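Local coordinates for protein Lys-gingipain catalytic subunit (Porphyromonas gingivalis, PDB 6I9A) that cleaves proteins after lysine residues as a secreted cysteine endopeptidase of family C25, a probable virulence factor in periodontal disease, at residues A[152-157]-A[202-207]; A[170-175]-A[191-196]; A[209-214]-A[220-225]; A[245-250]-A[290-295]. All blocks are in the same frame, centred on the assembly; numbering follows the deposited sequence. Where two conformers were deposited one is given.

Contact 1 of 4, residues A[152-157]-A[202-207]; sequences KVLLIA and SHLNTG
L154 meets H203 and L204 where the short helix 202-206 lies against strand 152-157, an inner strand of the six-stranded, mostly parallel sheet of the C25 peptidase domain. The pairing illustrates how a helix closes over a sheet through a few well-placed side chains. L154 divides its two methyls between neighbouring helix residues. CD2 reaches the isobutyl end of L204, 3.8 Å from its CD2, and the two leucines cross at about a right angle. CD1 turns the other way and approaches H203 obliquely, 4.0 Å from CD2 of the imidazole. L154 holds both methyls out toward the helix because its CG lies opposite the backbone N (chi1 176°), which lets one side chain serve two partners. The imidazole of H203 is fixed by more than this touch: its NE2 is hydrogen-bonded to the hydroxyl of Y192, and the ring stacks on Y190 of the edge strand 188-192. L204, in turn, also packs on A211 of strand 210-214, so the helix spans more than one strand of the sheet.

At the other end of the contact the packing becomes polar. G207 leaves the helix with positive phi, a conformation that calls for glycine, and its carbonyl O lies 3.5 Å from CB of K152. Beyond CG the lysine chain is extended and carries the ammonium past the end of the helix. In one of its two conformers NZ donates to two waters; one of them, 2.7 Å from NZ, in turn donates to T206 O at 3.1 Å.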
# COMPACT_ATOMS: atom_id res chain seq x y z
N LYS A 152 13.67 -11.74 3.26
CA LYS A 152 13.00 -12.77 4.07
C LYS A 152 11.51 -12.49 4.13
O LYS A 152 11.11 -11.31 4.20
CB LYS A 152 13.61 -12.78 5.48
CG LYS A 152 15.15 -12.78 5.45
CD LYS A 152 15.74 -12.90 6.83
CE LYS A 152 17.26 -12.78 6.79
NZ LYS A 152 17.82 -12.68 8.15
N VAL A 153 10.69 -13.55 4.15
CA VAL A 153 9.23 -13.40 4.22
C VAL A 153 8.68 -14.48 5.13
O VAL A 153 9.36 -15.49 5.39
CB VAL A 153 8.51 -13.45 2.84
CG1 VAL A 153 9.04 -12.36 1.90
CG2 VAL A 153 8.61 -14.82 2.19
N LEU A 154 7.44 -14.26 5.61
CA LEU A 154 6.69 -15.22 6.43
C LEU A 154 5.35 -15.45 5.76
O LEU A 154 4.57 -14.52 5.53
CB LEU A 154 6.50 -14.67 7.83
CG LEU A 154 5.63 -15.54 8.77
CD1 LEU A 154 6.22 -16.94 9.00
CD2 LEU A 154 5.38 -14.82 10.07
N LEU A 155 5.07 -16.75 5.45
CA LEU A 155 3.83 -17.17 4.76
C LEU A 155 3.17 -18.26 5.57
O LEU A 155 3.83 -19.27 5.90
CB LEU A 155 4.19 -17.68 3.37
CG LEU A 155 4.96 -16.71 2.46
CD1 LEU A 155 5.37 -17.41 1.16
CD2 LEU A 155 4.08 -15.46 2.13
N ILE A 156 1.90 -18.08 5.93
CA ILE A 156 1.22 -19.05 6.79
C ILE A 156 -0.13 -19.41 6.20
O ILE A 156 -1.00 -18.52 6.01
CB ILE A 156 1.01 -18.43 8.22
CG1 ILE A 156 2.39 -18.14 8.88
CG2 ILE A 156 0.18 -19.40 9.11
CD1 ILE A 156 2.25 -17.27 10.11
N ALA A 157 -0.34 -20.73 5.99
CA ALA A 157 -1.66 -21.29 5.72
C ALA A 157 -2.16 -21.77 7.07
O ALA A 157 -1.71 -22.84 7.56
CB ALA A 157 -1.59 -22.43 4.72
N SER A 202 8.02 -15.95 15.49
CA SER A 202 9.36 -15.48 15.88
C SER A 202 10.00 -14.68 14.77
O SER A 202 10.76 -13.72 15.01
CB SER A 202 10.26 -16.68 16.17
OG SER A 202 9.89 -17.21 17.43
N HIS A 203 9.69 -15.06 13.52
CA HIS A 203 10.30 -14.43 12.34
C HIS A 203 9.86 -12.97 12.18
O HIS A 203 10.60 -12.19 11.57
CB HIS A 203 9.95 -15.25 11.09
CG HIS A 203 10.23 -16.71 11.28
ND1 HIS A 203 11.49 -17.20 11.53
CD2 HIS A 203 9.37 -17.76 11.25
CE1 HIS A 203 11.36 -18.51 11.65
NE2 HIS A 203 10.09 -18.89 11.49
N LEU A 204 8.72 -12.58 12.78
CA LEU A 204 8.36 -11.17 12.73
C LEU A 204 9.31 -10.33 13.55
O LEU A 204 9.54 -9.17 13.22
CB LEU A 204 6.95 -10.97 13.31
CG LEU A 204 5.79 -11.65 12.54
CD1 LEU A 204 4.50 -11.32 13.24
CD2 LEU A 204 5.74 -11.20 11.07
N ASN A 205 9.92 -10.92 14.58
CA ASN A 205 10.89 -10.23 15.41
C ASN A 205 12.25 -10.17 14.75
O ASN A 205 12.90 -9.12 14.76
CB ASN A 205 11.04 -10.95 16.74
CG ASN A 205 9.85 -10.83 17.61
OD1 ASN A 205 9.22 -9.77 17.71
ND2 ASN A 205 9.49 -11.93 18.26
N THR A 206 12.71 -11.29 14.18
CA THR A 206 14.07 -11.33 13.64
C THR A 206 14.17 -10.58 12.33
O THR A 206 15.25 -10.05 12.02
CB THR A 206 14.58 -12.77 13.50
OG1 THR A 206 13.69 -13.46 12.63
CG2 THR A 206 14.67 -13.49 14.84
N GLY A 207 13.09 -10.53 11.56
CA GLY A 207 13.04 -9.68 10.38
C GLY A 207 12.48 -10.37 9.17
O GLY A 207 13.05 -11.34 8.65
O HOH W 1 17.09 -10.11 9.12
O HOH W 2 17.07 -12.22 10.67

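Contact 2 of 4, residues A[170-175]-A[191-196]; sequences PTIKYG and NYLKAP. With NA (sodium ion), chain F.
The backbones of I172, on helix 163-178, and L193, just beyond strand 188-192, come within 7.5 Å of each other at their CA atoms, close enough for side chains alone to fill the gap. L193 makes the largest single contribution and forks between two successive helix residues. Its CD2 faces I172, lying 3.8 Å from CG2 and nearly as close to CB, as the two side chains slide past each other in opposite directions. The other methyl, CD1, sits 3.7 Å from CE of K173, whose extended chain crosses the leucine at about a right angle. Here the lysine contributes its aliphatic part, at the exposed margin of the contact. The branching of I172 explains its share: CG2 lies anti to the backbone N (CG1 has chi1 -63°), and this is the methyl offered to the leucine.

Helix 163-178 is the crossover helix of a beta-alpha-beta unit, linking strand 152-157 to the parallel strand 188-192 at the edge of the sheet. L193 therefore packs the end of the second strand back onto the helix that precedes it. I172 also touches L155 and A157 of the first strand, and the carbonyl of L193 accepts a hydrogen bond from the side chain of N164 on the same helix.

Next to K173 on the helix, Y174 points elsewhere, its CG anti to the backbone N at chi1 179°. Its hydroxyl binds a sodium ion at 2.5 Å, in a site completed by V293, T308, S309, D314 and a water 2.4 Å from the metal.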
# COMPACT_ATOMS: atom_id res chain seq x y z
N PRO A 170 -2.58 -24.62 -1.07
CA PRO A 170 -2.38 -24.26 -2.49
C PRO A 170 -2.05 -22.78 -2.67
O PRO A 170 -1.25 -22.43 -3.53
CB PRO A 170 -3.70 -24.68 -3.18
CG PRO A 170 -4.22 -25.81 -2.29
CD PRO A 170 -3.81 -25.45 -0.89
N THR A 171 -2.69 -21.90 -1.86
CA THR A 171 -2.39 -20.45 -1.97
C THR A 171 -0.91 -20.18 -1.69
O THR A 171 -0.21 -19.55 -2.51
CB THR A 171 -3.23 -19.67 -0.96
OG1 THR A 171 -4.63 -19.80 -1.26
CG2 THR A 171 -2.87 -18.17 -0.99
N ILE A 172 -0.43 -20.64 -0.52
CA ILE A 172 0.96 -20.32 -0.14
C ILE A 172 1.94 -21.03 -1.06
O ILE A 172 2.96 -20.44 -1.44
CB ILE A 172 1.15 -20.70 1.35
CG1 ILE A 172 0.23 -19.89 2.28
CG2 ILE A 172 2.64 -20.58 1.77
CD1 ILE A 172 0.29 -18.42 2.16
N LYS A 173 1.63 -22.26 -1.48
CA LYS A 173 2.51 -22.99 -2.40
C LYS A 173 2.62 -22.27 -3.73
O LYS A 173 3.70 -22.29 -4.35
CB LYS A 173 2.06 -24.44 -2.57
CG LYS A 173 2.27 -25.28 -1.31
CD LYS A 173 1.69 -26.70 -1.49
CE LYS A 173 2.10 -27.59 -0.32
NZ LYS A 173 1.57 -28.97 -0.52
N TYR A 174 1.54 -21.68 -4.24
CA TYR A 174 1.60 -20.93 -5.50
C TYR A 174 2.54 -19.73 -5.33
O TYR A 174 3.43 -19.51 -6.14
CB TYR A 174 0.16 -20.45 -5.85
CG TYR A 174 0.09 -19.64 -7.13
CD1 TYR A 174 -0.25 -20.24 -8.35
CD2 TYR A 174 0.34 -18.27 -7.12
CE1 TYR A 174 -0.38 -19.49 -9.51
CE2 TYR A 174 0.24 -17.51 -8.29
CZ TYR A 174 -0.11 -18.13 -9.47
OH TYR A 174 -0.24 -17.44 -10.64
N GLY A 175 2.37 -18.98 -4.24
CA GLY A 175 3.27 -17.86 -3.96
C GLY A 175 4.74 -18.26 -3.93
O GLY A 175 5.60 -17.57 -4.51
N ASN A 191 7.81 -20.58 6.08
CA ASN A 191 6.44 -20.96 5.65
C ASN A 191 5.92 -22.07 6.53
O ASN A 191 6.66 -23.01 6.87
CB ASN A 191 6.43 -21.35 4.16
CG ASN A 191 7.20 -22.60 3.83
OD1 ASN A 191 6.59 -23.66 3.64
ND2 ASN A 191 8.53 -22.52 3.72
N TYR A 192 4.65 -21.94 6.91
CA TYR A 192 3.99 -22.92 7.75
C TYR A 192 2.70 -23.29 7.05
O TYR A 192 1.77 -22.47 6.94
CB TYR A 192 3.72 -22.30 9.12
CG TYR A 192 5.01 -22.00 9.84
CD1 TYR A 192 5.76 -20.86 9.54
CD2 TYR A 192 5.55 -22.92 10.76
CE1 TYR A 192 7.00 -20.63 10.13
CE2 TYR A 192 6.79 -22.69 11.36
CZ TYR A 192 7.50 -21.53 11.06
OH TYR A 192 8.73 -21.30 11.63
N LEU A 193 2.65 -24.50 6.53
CA LEU A 193 1.53 -24.96 5.72
C LEU A 193 0.47 -25.65 6.51
O LEU A 193 -0.65 -25.78 6.03
CB LEU A 193 2.07 -25.93 4.64
CG LEU A 193 3.00 -25.27 3.58
CD1 LEU A 193 3.72 -26.32 2.71
CD2 LEU A 193 2.24 -24.20 2.75
N LYS A 194 0.83 -26.13 7.69
CA LYS A 194 -0.07 -26.92 8.54
C LYS A 194 0.60 -27.06 9.89
O LYS A 194 1.78 -26.68 10.05
CB LYS A 194 -0.37 -28.32 7.95
CG LYS A 194 0.90 -29.13 7.72
CD LYS A 194 0.55 -30.48 7.03
CE LYS A 194 1.80 -31.27 6.75
NZ LYS A 194 1.47 -32.65 6.30
N ALA A 195 -0.12 -27.57 10.86
CA ALA A 195 0.42 -27.80 12.20
C ALA A 195 1.55 -28.84 12.14
O ALA A 195 1.55 -29.72 11.28
CB ALA A 195 -0.70 -28.27 13.11
N PRO A 196 2.59 -28.68 12.99
CA PRO A 196 2.71 -27.67 14.05
C PRO A 196 3.13 -26.30 13.54
O PRO A 196 4.02 -26.15 12.69
CB PRO A 196 3.80 -28.26 14.96
CG PRO A 196 4.68 -29.01 14.02
CD PRO A 196 3.72 -29.65 13.04
NA NA F . -2.45 -16.49 -11.36
O HOH W 3 -1.66 -16.29 -13.66

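Contact 3 of 4, residues A[209-214]-A[220-225]; sequences SFANYT and TAWADP. With H8E (benzyl-N-[(2S)-1-[[(3S)-7-amino-1-(benzylamino)-1,2-dioxoheptan-3-yl]amino]-5-(2-methyl-2-phenylhydrazinyl)-1,5-dioxopentan-2-yl]carbamate), chain I.
Y213 and W222 lie flat against each other, the phenol ring and the five-membered ring of the indole forming an offset stack with planes only 6° apart and centroids separated by 4.4 Å. The first torsion of Y213, with CG anti to the backbone N (chi1 169°), lays the phenol along the indole. Because the side chains run in opposite directions, each also sets its CB over the other's ring. Y213 CB stands 3.4 Å from the centroid of the six-membered indole ring, and W222 CB 3.7 Å from that of the phenol, both CH-pi contacts. The phenol's edge meets P225 CD at 3.9 Å from CE2, while its OH accepts a nearly straight hydrogen bond from D224 N (3.0 Å, 169°).

A second shell fixes these groups: W222 NE1 pairs with the hydroxyl of Y276, and its indole stacks on F261. T214 OG1 accepts from the inhibitor's amine NAB at 2.9 Å, and A223 CB packs on its phenyl atom CAH. The stack thus sits beside the loop carrying H216, the inferred proton donor, whose carbonyl is hydrogen-bonded to the Y213 hydroxyl, at the C-terminal end of a parallel strand, the usual place for an active site in an alpha/beta fold.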
# COMPACT_ATOMS: atom_id res chain seq x y z
N SER A 209 10.29 -8.89 5.40
CA SER A 209 9.77 -7.74 4.63
C SER A 209 8.25 -7.82 4.49
O SER A 209 7.58 -6.81 4.19
CB SER A 209 10.39 -7.70 3.22
OG SER A 209 10.13 -8.93 2.54
N PHE A 210 7.70 -9.03 4.60
CA PHE A 210 6.34 -9.32 4.19
C PHE A 210 5.87 -10.50 5.00
O PHE A 210 6.61 -11.48 5.17
CB PHE A 210 6.37 -9.70 2.70
CG PHE A 210 5.01 -10.08 2.12
CD1 PHE A 210 4.01 -9.12 1.97
CD2 PHE A 210 4.74 -11.39 1.72
CE1 PHE A 210 2.78 -9.47 1.40
CE2 PHE A 210 3.50 -11.73 1.14
CZ PHE A 210 2.55 -10.77 0.99
N ALA A 211 4.63 -10.43 5.48
CA ALA A 211 3.99 -11.52 6.22
C ALA A 211 2.59 -11.66 5.69
O ALA A 211 1.84 -10.66 5.64
CB ALA A 211 3.97 -11.21 7.70
N ASN A 212 2.21 -12.90 5.28
CA ASN A 212 0.84 -13.13 4.78
C ASN A 212 0.29 -14.36 5.47
O ASN A 212 0.91 -15.44 5.47
CB ASN A 212 0.90 -13.35 3.27
CG ASN A 212 -0.41 -13.52 2.52
OD1 ASN A 212 -0.36 -14.00 1.39
ND2 ASN A 212 -1.54 -13.10 3.08
N TYR A 213 -0.87 -14.18 6.11
CA TYR A 213 -1.61 -15.21 6.82
C TYR A 213 -2.94 -15.40 6.10
O TYR A 213 -3.67 -14.43 5.85
CB TYR A 213 -1.84 -14.72 8.27
CG TYR A 213 -2.81 -15.56 9.08
CD1 TYR A 213 -4.17 -15.27 9.06
CD2 TYR A 213 -2.36 -16.56 9.92
CE1 TYR A 213 -5.07 -15.97 9.87
CE2 TYR A 213 -3.25 -17.27 10.74
CZ TYR A 213 -4.60 -16.96 10.70
OH TYR A 213 -5.48 -17.69 11.50
N THR A 214 -3.31 -16.65 5.80
CA THR A 214 -4.62 -16.98 5.25
C THR A 214 -5.22 -18.11 6.08
O THR A 214 -4.65 -19.23 6.15
CB THR A 214 -4.53 -17.33 3.76
OG1 THR A 214 -5.88 -17.72 3.38
CG2 THR A 214 -3.57 -18.46 3.39
N THR A 220 -9.08 -8.65 16.59
CA THR A 220 -7.81 -8.33 17.26
C THR A 220 -6.78 -9.42 17.13
O THR A 220 -5.79 -9.43 17.88
CB THR A 220 -8.08 -8.02 18.76
OG1 THR A 220 -8.71 -9.16 19.35
CG2 THR A 220 -8.92 -6.78 18.94
N ALA A 221 -6.93 -10.34 16.15
CA ALA A 221 -5.96 -11.42 16.04
C ALA A 221 -6.01 -12.09 14.70
O ALA A 221 -7.07 -12.25 14.07
CB ALA A 221 -6.20 -12.51 17.12
N TRP A 222 -4.85 -12.64 14.31
CA TRP A 222 -4.78 -13.79 13.41
C TRP A 222 -5.06 -14.96 14.35
O TRP A 222 -4.35 -15.13 15.35
CB TRP A 222 -3.42 -13.89 12.71
CG TRP A 222 -3.18 -12.80 11.72
CD1 TRP A 222 -4.11 -11.96 11.17
CD2 TRP A 222 -1.95 -12.55 11.04
NE1 TRP A 222 -3.51 -11.18 10.21
CE2 TRP A 222 -2.19 -11.52 10.11
CE3 TRP A 222 -0.65 -13.08 11.16
CZ2 TRP A 222 -1.20 -11.07 9.22
CZ3 TRP A 222 0.34 -12.59 10.31
CH2 TRP A 222 0.07 -11.58 9.36
N ALA A 223 -6.11 -15.75 14.12
CA ALA A 223 -6.62 -16.60 15.18
C ALA A 223 -5.89 -17.92 15.41
O ALA A 223 -5.87 -18.39 16.56
CB ALA A 223 -8.10 -16.87 14.97
N ASP A 224 -5.37 -18.55 14.36
CA ASP A 224 -4.74 -19.88 14.58
C ASP A 224 -3.87 -20.22 13.38
O ASP A 224 -4.39 -20.55 12.30
CB ASP A 224 -5.83 -20.96 14.75
CG ASP A 224 -5.28 -22.30 15.16
OD1 ASP A 224 -4.06 -22.47 15.12
OD2 ASP A 224 -6.09 -23.21 15.48
N PRO A 225 -2.55 -20.12 13.51
CA PRO A 225 -1.82 -19.86 14.76
C PRO A 225 -2.08 -18.46 15.28
O PRO A 225 -2.18 -17.49 14.52
CB PRO A 225 -0.35 -20.05 14.36
CG PRO A 225 -0.32 -19.83 12.86
CD PRO A 225 -1.63 -20.43 12.41
CAQ H8E I . -12.77 -15.89 14.81
CAK H8E I . -11.95 -16.26 15.90
CAH H8E I . -11.43 -17.55 15.98
CAL H8E I . -11.71 -18.50 15.01
CAR H8E I . -12.53 -18.12 13.96
CBO H8E I . -13.03 -16.84 13.80
CBA H8E I . -13.90 -16.57 12.72
NBE H8E I . -13.18 -16.17 11.50
CBL H8E I . -13.63 -16.48 10.25
OAE H8E I . -14.61 -17.20 10.07
CBN H8E I . -12.84 -15.87 9.09
OAG H8E I . -11.67 -15.50 9.41
CBS H8E I . -12.95 -16.74 7.80
CBB H8E I . -11.82 -16.47 6.79
CAY H8E I . -11.87 -17.42 5.58
CAX H8E I . -10.93 -17.03 4.43
CAW H8E I . -9.47 -17.28 4.77
NAB H8E I . -8.63 -16.91 3.59
NBG H8E I . -14.25 -16.63 7.13
C H8E I . -15.11 -17.63 6.90
O H8E I . -14.97 -18.79 7.26
CA H8E I . -16.42 -17.15 6.30
N H8E I . -17.13 -18.21 5.58
CBK H8E I . -16.66 -18.74 4.43
OAD H8E I . -15.54 -18.41 4.01
OBI H8E I . -17.44 -19.56 3.84
CBD H8E I . -16.98 -20.26 2.63
CBP H8E I . -17.90 -21.33 2.25
CAS H8E I . -18.87 -21.16 1.26
CAM H8E I . -19.76 -22.20 0.86
CAI H8E I . -19.66 -23.40 1.59
CAN H8E I . -18.74 -23.54 2.62
CAT H8E I . -17.86 -22.53 2.96
CB H8E I . -17.33 -16.62 7.42
CG H8E I . -17.66 -17.68 8.50
CD H8E I . -18.23 -17.04 9.74
OE1 H8E I . -19.42 -16.76 9.81
NE2 H8E I . -17.28 -16.78 10.66
NBT H8E I . -17.55 -16.04 11.82
CAA H8E I . -16.76 -14.79 11.89
CBQ H8E I . -17.83 -16.84 12.98
CAU H8E I . -17.58 -16.36 14.28
CAO H8E I . -17.91 -17.14 15.39
CAJ H8E I . -18.48 -18.39 15.21
CAP H8E I . -18.69 -18.89 13.94
CAV H8E I . -18.39 -18.11 12.82

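Contact 4 of 4, residues A[245-250]-A[290-295]; sequences IGNCCI and YWSVGA. With NA (sodium ion), chain F; H8E (benzyl-N-[(2S)-1-[[(3S)-7-amino-1-(benzylamino)-1,2-dioxoheptan-3-yl]amino]-5-(2-methyl-2-phenylhydrazinyl)-1,5-dioxopentan-2-yl]carbamate), chain I.
W291 and N247 meet as amide against aromatic face. The amide nitrogen ND2 stands over the indole, 3.4 Å from CE3 and offset toward the rim, with the amide and ring planes 68° apart. W291 swings its ring toward the sheet by placing CG anti to the backbone N (chi1 -163°). The third contributor, I245, has a smaller share and adds its CG2 methyl 3.9 Å from W291 CH2, so the same indole receives a polar and an apolar neighbour from alternate strand residues.

The buried amide is well supplied with partners: ND2 donates to the hydroxyl of Y357, whereas OD1 accepts from N212 ND2 and from a water at 2.9 Å. That water also accepts from S292 OG, bridging strand and helix. The backbone carbonyl O of N247 receives the inhibitor's amine NAB at 2.9 Å. Two residues on, the nucleophile C249 is joined covalently through SG to inhibitor atom CBN, and its N donates to OAG at 2.8 Å.

Helix 285-293 thus packs against the end of strand 242-247, which runs between strands 210-214 and 273-279; W291 also touches I277 of the latter and hydrogen-bonds N333 of helix 325-342.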
# COMPACT_ATOMS: atom_id res chain seq x y z
N ILE A 245 -0.36 -8.86 5.36
CA ILE A 245 -1.68 -9.08 4.69
C ILE A 245 -2.38 -10.21 5.43
O ILE A 245 -1.85 -11.34 5.52
CB ILE A 245 -1.50 -9.43 3.20
CG1 ILE A 245 -0.75 -8.29 2.49
CG2 ILE A 245 -2.89 -9.69 2.56
CD1 ILE A 245 -0.62 -8.48 0.98
N GLY A 246 -3.55 -9.90 5.97
CA GLY A 246 -4.40 -10.90 6.63
C GLY A 246 -5.57 -11.23 5.71
O GLY A 246 -6.49 -10.42 5.54
N ASN A 247 -5.45 -12.36 5.00
CA ASN A 247 -6.57 -12.87 4.19
C ASN A 247 -7.43 -13.74 5.11
O ASN A 247 -7.23 -14.96 5.25
CB ASN A 247 -6.07 -13.64 2.99
CG ASN A 247 -5.32 -12.77 2.00
OD1 ASN A 247 -4.13 -12.95 1.73
ND2 ASN A 247 -6.03 -11.77 1.44
N CYS A 248 -8.32 -13.05 5.84
CA CYS A 248 -9.05 -13.62 6.99
C CYS A 248 -10.13 -12.65 7.39
O CYS A 248 -10.14 -11.48 6.96
CB CYS A 248 -8.12 -13.93 8.17
SG CYS A 248 -7.19 -12.51 8.78
N CYS A 249 -11.03 -13.05 8.26
CA CYS A 249 -12.08 -12.16 8.74
C CYS A 249 -11.56 -11.03 9.60
O CYS A 249 -10.60 -11.21 10.35
CB CYS A 249 -13.07 -12.97 9.59
SG CYS A 249 -13.96 -14.27 8.66
N ILE A 250 -12.22 -9.88 9.47
CA ILE A 250 -12.44 -8.76 10.39
C ILE A 250 -11.21 -8.14 11.07
O ILE A 250 -11.43 -7.20 11.86
CB ILE A 250 -13.54 -9.11 11.44
CG1 ILE A 250 -13.13 -10.27 12.37
CG2 ILE A 250 -14.87 -9.41 10.71
CD1 ILE A 250 -14.23 -10.61 13.43
N TYR A 290 -8.95 -16.73 -4.90
CA TYR A 290 -8.74 -16.01 -6.15
C TYR A 290 -7.95 -14.73 -5.93
O TYR A 290 -7.09 -14.39 -6.74
CB TYR A 290 -10.10 -15.63 -6.82
CG TYR A 290 -11.07 -16.79 -6.94
CD1 TYR A 290 -10.65 -18.02 -7.44
CD2 TYR A 290 -12.40 -16.65 -6.60
CE1 TYR A 290 -11.52 -19.10 -7.53
CE2 TYR A 290 -13.30 -17.71 -6.70
CZ TYR A 290 -12.85 -18.92 -7.18
OH TYR A 290 -13.74 -19.97 -7.27
N TRP A 291 -8.25 -14.04 -4.82
CA TRP A 291 -7.55 -12.79 -4.48
C TRP A 291 -6.06 -12.96 -4.55
O TRP A 291 -5.36 -12.18 -5.19
CB TRP A 291 -8.02 -12.37 -3.09
CG TRP A 291 -7.78 -10.96 -2.67
CD1 TRP A 291 -8.71 -9.97 -2.65
CD2 TRP A 291 -6.59 -10.40 -2.06
NE1 TRP A 291 -8.20 -8.83 -2.09
CE2 TRP A 291 -6.90 -9.08 -1.68
CE3 TRP A 291 -5.32 -10.90 -1.77
CZ2 TRP A 291 -6.01 -8.26 -1.00
CZ3 TRP A 291 -4.40 -10.06 -1.15
CH2 TRP A 291 -4.75 -8.76 -0.75
N SER A 292 -5.54 -14.03 -3.94
CA SER A 292 -4.10 -14.25 -3.92
C SER A 292 -3.54 -14.87 -5.16
O SER A 292 -2.46 -14.46 -5.62
CB SER A 292 -3.66 -15.11 -2.74
OG SER A 292 -3.91 -14.46 -1.50
N VAL A 293 -4.20 -15.90 -5.74
CA VAL A 293 -3.64 -16.70 -6.83
C VAL A 293 -4.09 -16.29 -8.22
O VAL A 293 -3.36 -16.48 -9.20
CB VAL A 293 -4.09 -18.16 -6.56
CG1 VAL A 293 -3.90 -19.07 -7.75
CG2 VAL A 293 -3.34 -18.72 -5.35
N GLY A 294 -5.33 -15.78 -8.31
CA GLY A 294 -5.99 -15.49 -9.58
C GLY A 294 -7.26 -16.31 -9.69
O GLY A 294 -7.48 -17.30 -8.98
N ALA A 295 -8.14 -15.84 -10.58
CA ALA A 295 -9.34 -16.62 -10.90
C ALA A 295 -8.97 -17.92 -11.63
O ALA A 295 -7.85 -18.09 -12.12
CB ALA A 295 -10.30 -15.80 -11.74
NA NA F . -2.45 -16.49 -11.36
CAQ H8E I . -12.77 -15.89 14.81
CAK H8E I . -11.95 -16.26 15.90
CAH H8E I . -11.43 -17.55 15.98
CAL H8E I . -11.71 -18.50 15.01
CAR H8E I . -12.53 -18.12 13.96
CBO H8E I . -13.03 -16.84 13.80
CBA H8E I . -13.90 -16.57 12.72
NBE H8E I . -13.18 -16.17 11.50
CBL H8E I . -13.63 -16.48 10.25
OAE H8E I . -14.61 -17.20 10.07
CBN H8E I . -12.84 -15.87 9.09
OAG H8E I . -11.67 -15.50 9.41
CBS H8E I . -12.95 -16.74 7.80
CBB H8E I . -11.82 -16.47 6.79
CAY H8E I . -11.87 -17.42 5.58
CAX H8E I . -10.93 -17.03 4.43
CAW H8E I . -9.47 -17.28 4.77
NAB H8E I . -8.63 -16.91 3.59
NBG H8E I . -14.25 -16.63 7.13
C H8E I . -15.11 -17.63 6.90
O H8E I . -14.97 -18.79 7.26
CA H8E I . -16.42 -17.15 6.30
N H8E I . -17.13 -18.21 5.58
CBK H8E I . -16.66 -18.74 4.43
OAD H8E I . -15.54 -18.41 4.01
OBI H8E I . -17.44 -19.56 3.84
CBD H8E I . -16.98 -20.26 2.63
CBP H8E I . -17.90 -21.33 2.25
CAS H8E I . -18.87 -21.16 1.26
CAM H8E I . -19.76 -22.20 0.86
CAI H8E I . -19.66 -23.40 1.59
CAN H8E I . -18.74 -23.54 2.62
CAT H8E I . -17.86 -22.53 2.96
CB H8E I . -17.33 -16.62 7.42
CG H8E I . -17.66 -17.68 8.50
CD H8E I . -18.23 -17.04 9.74
OE1 H8E I . -19.42 -16.76 9.81
NE2 H8E I . -17.28 -16.78 10.66
NBT H8E I . -17.55 -16.04 11.82
CAA H8E I . -16.76 -14.79 11.89
CBQ H8E I . -17.83 -16.84 12.98
CAU H8E I . -17.58 -16.36 14.28
CAO H8E I . -17.91 -17.14 15.39
CAJ H8E I . -18.48 -18.39 15.21
CAP H8E I . -18.69 -18.89 13.94
CAV H8E I . -18.39 -18.11 12.82
O HOH W 4 -2.17 -12.71 -0.33
O HOH W 3 -1.66 -16.29 -13.66

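In the fold
The four contacts follow one sheet from its edge to its catalytic centre. Strands 188-192, 152-157, 210-214 and 242-247 lie side by side in that order, so backbone bonds join contact 1 to contacts 2 and 3, and contact 3 to contact 4. Contact 2 is nested within the chain loop closed by contact 1, their centres about 13 Å apart. Contacts 2 and 4, about 14 Å between centres, share a sodium ion bound by Y174 and V293. Contacts 3 and 4, with centres about 12 Å apart, both grip the inhibitor's lysine-like amine; the side chain of A223 is about 8 Å from that of C249. Contact 1 lies away from the annotated sites.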